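Local structure of deoxyribodipyrimidine photo-lyase (3UMV) at residues Phe81-Leu93 and Ile418-Asp430. The protein uses light energy and a bound FAD to split cyclobutane pyrimidine dimers in UV-damaged DNA back into separate pyrimidines. Residues are numbered along the deposited sequence; the frame is centred on the assembly and turned at random.
Sequences FLLSARRRQLGFL and IYLNDKYEIDGRD. With FAD (flavin-adenine dinucleotide), chain I; URE (urea), chain M.
A bend at chi2 of Q89 (83°), following a CG placed beside its own backbone N, brings the amide to the C-terminal end of helix 418-424. There NE2 spends both hydrogens on main-chain carbonyls, at 3.1 Å from K423 O and 3.0 Å from E425 O, each met from above its carbonyl plane. OE1 accepts from R86 N, the N-cap residue of helix 87-93. A primary amide suits this place because it donates and accepts without bringing a charge.

R429 bends at chi3 (-45°), which brings its guanidinium up against A85 and Q89, both on the same side of its plane. NH1 bonds L82 O at 3.0 Å, the A85 methyl covers one face, and NH2 lies 3.5 Å from Q89 CB. Arginine also supplies an apolar stem, whose CB and CG run alongside L83 in the opposite sense.

R88 suits a site with three separate carbonyls: NH1 gives Y424 O a nearly straight bond of 2.8 Å (162°) on a lone pair, while NE and NH2 hold P237 O and V386 O. R86 lays its flat guanidinium against the K423 methylenes, CG 3.8 Å above the centre. E234 salt-bridges both, which probably eases the nearness of like charges; E369 also pairs with K423 NZ. Branched I426 fills the apolar end, CD1 3.8 Å from F92 CB.

Helix and turn both reach the flavin: N421 ND2, from the helix, donates to FAD O4, and D427 O, in the turn 425-428, accepts from FAD N3. The contact thus joins the start of helix 87-106, in the N-terminal alpha/beta domain, to the end of helix 410-424 in the FAD-binding helical region, with helices 285-290 and 431-442 packed alongside.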
loop_
_atom_site.group_PDB
_atom_site.type_symbol
_atom_site.label_atom_id
_atom_site.label_comp_id
_atom_site.label_asym_id
_atom_site.label_seq_id
_atom_site.Cartn_x
_atom_site.Cartn_y
_atom_site.Cartn_z
ATOM N N PHE A 81 -10.345 -6.404 -12.111
ATOM C CA PHE A 81 -10.027 -5.486 -11.009
ATOM C C PHE A 81 -8.543 -5.149 -10.890
ATOM O O PHE A 81 -7.696 -5.817 -11.467
ATOM C CB PHE A 81 -10.574 -6.030 -9.678
ATOM C CG PHE A 81 -12.035 -6.407 -9.745
ATOM C CD1 PHE A 81 -13.004 -5.426 -9.857
ATOM C CD2 PHE A 81 -12.432 -7.734 -9.702
ATOM C CE1 PHE A 81 -14.354 -5.755 -9.931
ATOM C CE2 PHE A 81 -13.782 -8.074 -9.773
ATOM C CZ PHE A 81 -14.739 -7.082 -9.886
ATOM N N LEU A 82 -8.233 -4.096 -10.139
ATOM C CA LEU A 82 -6.843 -3.672 -9.977
ATOM C C LEU A 82 -5.978 -4.795 -9.414
ATOM O O LEU A 82 -6.173 -5.248 -8.278
ATOM C CB LEU A 82 -6.761 -2.451 -9.071
ATOM C CG LEU A 82 -5.340 -1.879 -8.951
ATOM C CD1 LEU A 82 -4.829 -1.531 -10.354
ATOM C CD2 LEU A 82 -5.340 -0.674 -8.029
ATOM N N LEU A 83 -5.014 -5.232 -10.212
ATOM C CA LEU A 83 -4.094 -6.304 -9.831
ATOM C C LEU A 83 -4.815 -7.527 -9.258
ATOM O O LEU A 83 -4.348 -8.148 -8.305
ATOM C CB LEU A 83 -3.024 -5.779 -8.859
ATOM C CG LEU A 83 -2.025 -4.802 -9.503
ATOM C CD1 LEU A 83 -1.222 -4.035 -8.468
ATOM C CD2 LEU A 83 -1.104 -5.520 -10.506
ATOM N N SER A 84 -5.953 -7.863 -9.856
ATOM C CA SER A 84 -6.717 -9.049 -9.473
ATOM C C SER A 84 -7.198 -9.049 -8.015
ATOM O O SER A 84 -7.209 -10.094 -7.359
ATOM C CB SER A 84 -5.921 -10.326 -9.772
ATOM O OG SER A 84 -5.529 -10.368 -11.134
ATOM N N ALA A 85 -7.611 -7.884 -7.522
ATOM C CA ALA A 85 -8.257 -7.807 -6.221
ATOM C C ALA A 85 -9.347 -8.873 -6.116
ATOM O O ALA A 85 -10.065 -9.144 -7.086
ATOM C CB ALA A 85 -8.846 -6.422 -6.005
ATOM N N ARG A 86 -9.442 -9.476 -4.937
ATOM C CA ARG A 86 -10.423 -10.513 -4.650
ATOM C C ARG A 86 -11.472 -9.925 -3.716
ATOM O O ARG A 86 -11.366 -8.771 -3.307
ATOM C CB ARG A 86 -9.761 -11.718 -3.973
ATOM C CG ARG A 86 -8.496 -12.264 -4.637
ATOM C CD ARG A 86 -8.689 -12.519 -6.111
ATOM N NE ARG A 86 -7.820 -13.588 -6.617
ATOM C CZ ARG A 86 -6.505 -13.472 -6.810
ATOM N NH1 ARG A 86 -5.881 -12.344 -6.519
ATOM N NH2 ARG A 86 -5.807 -14.495 -7.290
ATOM N N ARG A 87 -12.472 -10.727 -3.361
ATOM C CA ARG A 87 -13.543 -10.269 -2.478
ATOM C C ARG A 87 -13.006 -9.549 -1.252
ATOM O O ARG A 87 -13.493 -8.476 -0.896
ATOM C CB ARG A 87 -14.410 -11.446 -2.025
ATOM C CG ARG A 87 -15.311 -11.120 -0.854
ATOM C CD ARG A 87 -16.241 -12.293 -0.508
ATOM N NE ARG A 87 -17.135 -12.636 -1.605
ATOM C CZ ARG A 87 -18.358 -12.123 -1.755
ATOM N NH1 ARG A 87 -18.822 -11.244 -0.874
ATOM N NH2 ARG A 87 -19.112 -12.478 -2.784
ATOM N N ARG A 88 -12.021 -10.166 -0.603
ATOM C CA ARG A 88 -11.386 -9.634 0.602
ATOM C C ARG A 88 -10.944 -8.191 0.450
ATOM O O ARG A 88 -11.212 -7.364 1.318
ATOM C CB ARG A 88 -10.170 -10.488 0.983
ATOM C CG ARG A 88 -9.334 -9.927 2.142
ATOM C CD ARG A 88 -8.319 -10.955 2.663
ATOM N NE ARG A 88 -8.990 -12.065 3.334
ATOM C CZ ARG A 88 -8.416 -13.216 3.666
ATOM N NH1 ARG A 88 -7.144 -13.443 3.406
ATOM N NH2 ARG A 88 -9.133 -14.151 4.272
ATOM N N GLN A 89 -10.239 -7.898 -0.634
ATOM C CA GLN A 89 -9.712 -6.553 -0.842
ATOM C C GLN A 89 -10.750 -5.585 -1.388
ATOM O O GLN A 89 -10.757 -4.399 -1.021
ATOM C CB GLN A 89 -8.485 -6.581 -1.756
ATOM C CG GLN A 89 -7.302 -7.373 -1.185
ATOM C CD GLN A 89 -7.422 -8.873 -1.429
ATOM O OE1 GLN A 89 -8.316 -9.337 -2.162
ATOM N NE2 GLN A 89 -6.531 -9.645 -0.807
ATOM N N LEU A 90 -11.614 -6.087 -2.269
ATOM C CA LEU A 90 -12.678 -5.268 -2.838
ATOM C C LEU A 90 -13.690 -4.848 -1.770
ATOM O O LEU A 90 -14.170 -3.703 -1.752
ATOM C CB LEU A 90 -13.356 -6.025 -3.980
ATOM C CG LEU A 90 -12.485 -6.198 -5.226
ATOM C CD1 LEU A 90 -13.121 -7.180 -6.209
ATOM C CD2 LEU A 90 -12.256 -4.872 -5.888
ATOM N N GLY A 91 -13.999 -5.766 -0.856
ATOM C CA GLY A 91 -14.981 -5.476 0.166
ATOM C C GLY A 91 -14.474 -4.387 1.092
ATOM O O GLY A 91 -15.210 -3.470 1.452
ATOM N N PHE A 92 -13.207 -4.490 1.468
ATOM C CA PHE A 92 -12.565 -3.506 2.343
ATOM C C PHE A 92 -12.520 -2.121 1.680
ATOM O O PHE A 92 -12.823 -1.103 2.311
ATOM C CB PHE A 92 -11.149 -3.968 2.701
ATOM C CG PHE A 92 -10.586 -3.333 3.957
ATOM C CD1 PHE A 92 -10.854 -3.878 5.203
ATOM C CD2 PHE A 92 -9.768 -2.202 3.883
ATOM C CE1 PHE A 92 -10.343 -3.305 6.358
ATOM C CE2 PHE A 92 -9.244 -1.632 5.018
ATOM C CZ PHE A 92 -9.524 -2.181 6.269
ATOM N N LEU A 93 -12.122 -2.079 0.411
ATOM C CA LEU A 93 -12.029 -0.812 -0.299
ATOM C C LEU A 93 -13.413 -0.179 -0.385
ATOM O O LEU A 93 -13.586 0.994 -0.059
ATOM C CB LEU A 93 -11.456 -1.017 -1.709
ATOM C CG LEU A 93 -11.329 0.227 -2.599
ATOM C CD1 LEU A 93 -10.290 -0.033 -3.661
ATOM C CD2 LEU A 93 -12.662 0.605 -3.231
ATOM N N ILE A 418 4.480 -13.574 -4.921
ATOM C CA ILE A 418 3.732 -12.378 -5.272
ATOM C C ILE A 418 2.277 -12.745 -5.490
ATOM O O ILE A 418 1.383 -12.076 -5.005
ATOM C CB ILE A 418 4.338 -11.682 -6.541
ATOM C CG1 ILE A 418 5.667 -11.012 -6.185
ATOM C CG2 ILE A 418 3.377 -10.674 -7.151
ATOM C CD1 ILE A 418 6.424 -10.488 -7.409
ATOM N N TYR A 419 2.037 -13.850 -6.184
ATOM C CA TYR A 419 0.672 -14.300 -6.415
ATOM C C TYR A 419 -0.057 -14.547 -5.093
ATOM O O TYR A 419 -1.171 -14.076 -4.909
ATOM C CB TYR A 419 0.670 -15.564 -7.282
ATOM C CG TYR A 419 -0.601 -16.382 -7.199
ATOM C CD1 TYR A 419 -1.738 -16.032 -7.914
ATOM C CD2 TYR A 419 -0.659 -17.503 -6.381
ATOM C CE1 TYR A 419 -2.902 -16.786 -7.816
ATOM C CE2 TYR A 419 -1.809 -18.265 -6.281
ATOM C CZ TYR A 419 -2.926 -17.901 -6.996
ATOM O OH TYR A 419 -4.065 -18.671 -6.883
ATOM N N LEU A 420 0.575 -15.276 -4.179
ATOM C CA LEU A 420 -0.050 -15.581 -2.893
ATOM C C LEU A 420 -0.270 -14.336 -2.039
ATOM O O LEU A 420 -1.337 -14.150 -1.462
ATOM C CB LEU A 420 0.787 -16.598 -2.124
ATOM C CG LEU A 420 0.755 -17.980 -2.778
ATOM C CD1 LEU A 420 1.715 -18.935 -2.084
ATOM C CD2 LEU A 420 -0.674 -18.527 -2.784
ATOM N N ASN A 421 0.755 -13.501 -1.965
ATOM C CA ASN A 421 0.699 -12.259 -1.206
ATOM C C ASN A 421 -0.447 -11.363 -1.696
ATOM O O ASN A 421 -1.250 -10.852 -0.918
ATOM C CB ASN A 421 2.054 -11.556 -1.332
ATOM C CG ASN A 421 2.128 -10.265 -0.530
ATOM O OD1 ASN A 421 2.551 -10.270 0.627
ATOM N ND2 ASN A 421 1.718 -9.155 -1.146
ATOM N N ASP A 422 -0.522 -11.186 -3.004
ATOM C CA ASP A 422 -1.562 -10.349 -3.596
ATOM C C ASP A 422 -2.956 -10.967 -3.487
ATOM O O ASP A 422 -3.946 -10.250 -3.396
ATOM C CB ASP A 422 -1.203 -10.051 -5.052
ATOM C CG ASP A 422 -0.060 -9.041 -5.182
ATOM O OD1 ASP A 422 0.548 -8.635 -4.158
ATOM O OD2 ASP A 422 0.204 -8.615 -6.319
ATOM N N LYS A 423 -3.042 -12.298 -3.494
ATOM C CA LYS A 423 -4.336 -12.949 -3.369
ATOM C C LYS A 423 -4.940 -12.804 -1.967
ATOM O O LYS A 423 -6.120 -12.509 -1.827
ATOM C CB LYS A 423 -4.228 -14.433 -3.740
ATOM C CG LYS A 423 -5.496 -15.218 -3.543
ATOM C CD LYS A 423 -5.386 -16.568 -4.229
ATOM C CE LYS A 423 -6.738 -17.256 -4.294
ATOM N NZ LYS A 423 -6.669 -18.571 -5.013
ATOM N N TYR A 424 -4.119 -13.022 -0.945
ATOM C CA TYR A 424 -4.602 -13.182 0.421
ATOM C C TYR A 424 -4.406 -11.998 1.370
ATOM O O TYR A 424 -5.195 -11.817 2.308
ATOM C CB TYR A 424 -3.959 -14.436 1.035
ATOM C CG TYR A 424 -4.491 -15.718 0.410
ATOM C CD1 TYR A 424 -3.709 -16.493 -0.438
ATOM C CD2 TYR A 424 -5.785 -16.124 0.654
ATOM C CE1 TYR A 424 -4.208 -17.675 -1.000
ATOM C CE2 TYR A 424 -6.290 -17.295 0.097
ATOM C CZ TYR A 424 -5.501 -18.051 -0.732
ATOM O OH TYR A 424 -6.013 -19.206 -1.276
ATOM N N GLU A 425 -3.345 -11.219 1.178
ATOM C CA GLU A 425 -3.064 -10.136 2.118
ATOM C C GLU A 425 -4.009 -8.947 1.926
ATOM O O GLU A 425 -4.291 -8.519 0.809
ATOM C CB GLU A 425 -1.605 -9.668 2.023
ATOM C CG GLU A 425 -0.567 -10.719 2.288
ATOM C CD GLU A 425 -0.305 -10.975 3.771
ATOM O OE1 GLU A 425 0.736 -11.578 4.085
ATOM O OE2 GLU A 425 -1.122 -10.567 4.617
ATOM N N ILE A 426 -4.494 -8.409 3.035
ATOM C CA ILE A 426 -5.329 -7.221 2.983
ATOM C C ILE A 426 -4.512 -5.997 2.573
ATOM O O ILE A 426 -5.050 -5.050 2.015
ATOM C CB ILE A 426 -6.054 -6.996 4.328
ATOM C CG1 ILE A 426 -7.107 -5.892 4.179
ATOM C CG2 ILE A 426 -5.057 -6.720 5.460
ATOM C CD1 ILE A 426 -8.100 -6.176 3.095
ATOM N N ASP A 427 -3.203 -6.059 2.798
ATOM C CA ASP A 427 -2.290 -4.959 2.502
ATOM C C ASP A 427 -1.467 -5.188 1.222
ATOM O O ASP A 427 -0.513 -4.453 0.931
ATOM C CB ASP A 427 -1.392 -4.662 3.734
ATOM C CG ASP A 427 -0.555 -5.870 4.174
ATOM O OD1 ASP A 427 -0.341 -6.800 3.372
ATOM O OD2 ASP A 427 -0.097 -5.886 5.337
ATOM N N GLY A 428 -1.873 -6.193 0.444
ATOM C CA GLY A 428 -1.134 -6.632 -0.729
ATOM C C GLY A 428 -1.411 -5.800 -1.966
ATOM O O GLY A 428 -2.122 -4.798 -1.891
ATOM N N ARG A 429 -0.850 -6.212 -3.102
ATOM C CA ARG A 429 -0.939 -5.429 -4.340
ATOM C C ARG A 429 -0.421 -4.019 -4.051
ATOM O O ARG A 429 -1.100 -3.019 -4.292
ATOM C CB ARG A 429 -2.385 -5.412 -4.882
ATOM C CG ARG A 429 -2.939 -6.793 -5.288
ATOM C CD ARG A 429 -4.480 -6.789 -5.373
ATOM N NE ARG A 429 -5.059 -6.109 -4.217
ATOM C CZ ARG A 429 -5.737 -4.961 -4.278
ATOM N NH1 ARG A 429 -5.982 -4.374 -5.455
ATOM N NH2 ARG A 429 -6.187 -4.404 -3.159
ATOM N N ASP A 430 0.812 -3.972 -3.547
ATOM C CA ASP A 430 1.387 -2.788 -2.932
ATOM C C ASP A 430 2.877 -2.781 -3.235
ATOM O O ASP A 430 3.508 -3.823 -3.221
ATOM C CB ASP A 430 1.204 -2.885 -1.404
ATOM C CG ASP A 430 1.506 -1.570 -0.686
ATOM O OD1 ASP A 430 2.690 -1.292 -0.390
ATOM O OD2 ASP A 430 0.551 -0.809 -0.423
HETATM P PA FAD I . 4.362 -2.601 11.715
HETATM O O1A FAD I . 5.548 -3.364 12.222
HETATM O O2A FAD I . 3.496 -2.006 12.790
HETATM O O5B FAD I . 4.889 -1.476 10.707
HETATM C C5B FAD I . 4.239 -0.231 10.568
HETATM C C4B FAD I . 4.281 0.217 9.103
HETATM O O4B FAD I . 5.611 0.322 8.617
HETATM C C3B FAD I . 3.618 -0.790 8.184
HETATM O O3B FAD I . 2.221 -0.617 8.148
HETATM C C2B FAD I . 4.249 -0.444 6.868
HETATM O O2B FAD I . 3.670 0.744 6.363
HETATM C C1B FAD I . 5.662 -0.113 7.276
HETATM N N9A FAD I . 6.537 -1.290 7.149
HETATM C C8A FAD I . 6.861 -2.204 8.116
HETATM N N7A FAD I . 7.701 -3.109 7.561
HETATM C C5A FAD I . 7.900 -2.789 6.252
HETATM C C6A FAD I . 8.652 -3.345 5.210
HETATM N N6A FAD I . 9.470 -4.379 5.401
HETATM N N1A FAD I . 8.641 -2.753 3.966
HETATM C C2A FAD I . 7.902 -1.613 3.754
HETATM N N3A FAD I . 7.159 -1.069 4.778
HETATM C C4A FAD I . 7.173 -1.642 6.002
HETATM N N1 FAD I . 3.805 -4.729 3.389
HETATM C C2 FAD I . 2.644 -4.240 2.865
HETATM O O2 FAD I . 2.258 -3.139 3.259
HETATM N N3 FAD I . 1.949 -4.956 1.906
HETATM C C4 FAD I . 2.410 -6.188 1.476
HETATM O O4 FAD I . 1.784 -6.826 0.624
HETATM C C4X FAD I . 3.600 -6.671 2.008
HETATM N N5 FAD I . 4.105 -7.894 1.633
HETATM C C5X FAD I . 5.299 -8.349 2.157
HETATM C C6 FAD I . 5.822 -9.581 1.744
HETATM C C7 FAD I . 7.028 -10.047 2.277
HETATM C C7M FAD I . 7.575 -11.369 1.805
HETATM C C8 FAD I . 7.697 -9.275 3.231
HETATM C C8M FAD I . 8.992 -9.724 3.842
HETATM C C9 FAD I . 7.163 -8.065 3.640
HETATM C C9A FAD I . 5.975 -7.603 3.106
HETATM N N10 FAD I . 5.450 -6.397 3.523
HETATM C C10 FAD I . 4.279 -5.944 2.963
HETATM C "C1'" FAD I . 6.145 -5.534 4.566
HETATM C "C2'" FAD I . 5.703 -5.825 6.035
HETATM O "O2'" FAD I . 5.700 -7.214 6.386
HETATM C "C3'" FAD I . 4.322 -5.249 6.399
HETATM O "O3'" FAD I . 4.273 -3.898 6.025
HETATM C "C4'" FAD I . 3.997 -5.348 7.891
HETATM O "O4'" FAD I . 4.033 -6.703 8.299
HETATM C "C5'" FAD I . 2.619 -4.730 8.120
HETATM O "O5'" FAD I . 2.063 -4.974 9.390
HETATM P P FAD I . 1.940 -3.763 10.436
HETATM O O1P FAD I . 1.264 -2.566 9.796
HETATM O O2P FAD I . 1.225 -4.246 11.671
HETATM O O3P FAD I . 3.517 -3.569 10.715
HETATM C C URE M . -9.299 0.574 -7.842
HETATM O O URE M . -9.049 1.757 -8.091
HETATM N N1 URE M . -10.081 -0.107 -8.638
HETATM N N2 URE M . -8.766 -0.030 -6.806
HETATM O O HOH W 1 -2.296 -9.658 -8.411
HETATM O O HOH W 2 -2.971 -12.870 -6.843
HETATM O O HOH W 3 -6.314 -17.471 -7.664
HETATM O O HOH W 4 -6.102 -10.244 -4.693
#